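Quinoline 2-oxidoreductase medium subunit (Pseudomonas putida, PDB 1T3Q) binds FAD and probably serves as the flavoprotein subunit of the molybdenum hydroxylase quinoline 2-oxidoreductase. Local coordinates at residues 126-129 / 130-133. Residues are numbered along the deposited sequence; the frame is centred on the assembly and turned at random.
Sequences FLMA and TLGA
Phe126 O takes two hydrogen bonds from Thr130, one through the backbone and one through the side chain. Thr130 N donates to Phe126 O at 3.1 Å. Thr130 OG1 donates to Phe126 O at 2.8 Å. The two donors come from opposite faces of the carbonyl plane, and both are tilted from it. The hydroxyl is turned back along the helix because OG1 lies anti to the carbonyl carbon of Thr130, beside its N (chi1 -62°). It also sits over one face of the Phe126 ring, offset toward the rim; Thr130 OG1 is 3.5 Å from Phe126 CE1. Gln222 OE1 is at most a weak second partner of the same hydroxyl.

Leu131 N continues the helical pattern by donating to Leu127 O at 2.8 Å. The helix then ends in two further bonds. The bond from Ala133 N to Met128 O, 2.9 Å, is almost straight, with an N-H...O angle of 173°. Gly132 N donates to Ala129 O at 3.0 Å, but from above the carbonyl plane. Gly132 has positive phi (62°), which turns the chain out of the helix.

Among the apolar contacts, Leu131 CD1 packs on Leu127 CG at 3.6 Å, one turn apart. Across the cap, Ala133 CB, beyond the glycine, lies against Met128 CB of the last turn at 4.2 Å, an apolar contact that usually accompanies a Schellman motif. Leu127 also touches Leu93 and Val96 of helix 92-97, while Met128 and Ala133 rest on Val169 and Ile171 of strand 165-172.

The closing bonds form a Schellman motif. It ends helix 123-130 and leads the chain into strand 134-139, within the FAD-binding domain.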
loop_
_atom_site.group_PDB
_atom_site.type_symbol
_atom_site.label_atom_id
_atom_site.label_comp_id
_atom_site.label_asym_id
_atom_site.label_seq_id
_atom_site.Cartn_x
_atom_site.Cartn_y
_atom_site.Cartn_z
ATOM N N PHE C 126 -48.059 -6.575 -24.714
ATOM C CA PHE C 126 -49.291 -7.319 -24.500
ATOM C C PHE C 126 -50.464 -6.392 -24.209
ATOM O O PHE C 126 -51.544 -6.546 -24.781
ATOM C CB PHE C 126 -49.133 -8.294 -23.325
ATOM C CG PHE C 126 -50.444 -8.778 -22.762
ATOM C CD1 PHE C 126 -51.218 -9.708 -23.452
ATOM C CD2 PHE C 126 -50.927 -8.269 -21.560
ATOM C CE1 PHE C 126 -52.457 -10.123 -22.953
ATOM C CE2 PHE C 126 -52.164 -8.675 -21.052
ATOM C CZ PHE C 126 -52.930 -9.603 -21.750
ATOM N N LEU C 127 -50.253 -5.437 -23.311
ATOM C CA LEU C 127 -51.315 -4.512 -22.927
ATOM C C LEU C 127 -51.764 -3.577 -24.046
ATOM O O LEU C 127 -52.964 -3.419 -24.290
ATOM C CB LEU C 127 -50.881 -3.679 -21.720
ATOM C CG LEU C 127 -51.975 -2.785 -21.128
ATOM C CD1 LEU C 127 -53.107 -3.651 -20.578
ATOM C CD2 LEU C 127 -51.386 -1.919 -20.025
ATOM N N MET C 128 -50.811 -2.948 -24.721
ATOM C CA MET C 128 -51.161 -2.031 -25.802
ATOM C C MET C 128 -51.993 -2.725 -26.876
ATOM O O MET C 128 -52.970 -2.162 -27.369
ATOM C CB MET C 128 -49.897 -1.427 -26.416
ATOM C CG MET C 128 -49.111 -0.543 -25.461
ATOM S SD MET C 128 -50.107 0.786 -24.729
ATOM C CE MET C 128 -50.499 0.090 -23.101
ATOM N N ALA C 129 -51.611 -3.948 -27.235
ATOM C CA ALA C 129 -52.348 -4.699 -28.245
ATOM C C ALA C 129 -53.755 -4.980 -27.747
ATOM O O ALA C 129 -54.734 -4.793 -28.470
ATOM C CB ALA C 129 -51.632 -6.016 -28.558
ATOM N N THR C 130 -53.845 -5.421 -26.497
ATOM C CA THR C 130 -55.113 -5.750 -25.870
ATOM C C THR C 130 -56.044 -4.544 -25.744
ATOM O O THR C 130 -57.264 -4.673 -25.875
ATOM C CB THR C 130 -54.869 -6.367 -24.475
ATOM O OG1 THR C 130 -54.127 -7.585 -24.625
ATOM C CG2 THR C 130 -56.177 -6.667 -23.778
ATOM N N LEU C 131 -55.472 -3.376 -25.487
ATOM C CA LEU C 131 -56.268 -2.163 -25.347
ATOM C C LEU C 131 -56.551 -1.514 -26.695
ATOM O O LEU C 131 -57.157 -0.446 -26.763
ATOM C CB LEU C 131 -55.552 -1.168 -24.432
ATOM C CG LEU C 131 -55.432 -1.633 -22.982
ATOM C CD1 LEU C 131 -54.661 -0.605 -22.181
ATOM C CD2 LEU C 131 -56.824 -1.848 -22.399
ATOM N N GLY C 132 -56.107 -2.164 -27.765
ATOM C CA GLY C 132 -56.330 -1.636 -29.100
ATOM C C GLY C 132 -55.683 -0.286 -29.341
ATOM O O GLY C 132 -56.287 0.602 -29.940
ATOM N N ALA C 133 -54.447 -0.124 -28.888
ATOM C CA ALA C 133 -53.751 1.138 -29.076
ATOM C C ALA C 133 -53.196 1.256 -30.492
ATOM O O ALA C 133 -53.140 0.277 -31.239
ATOM C CB ALA C 133 -52.625 1.272 -28.059
#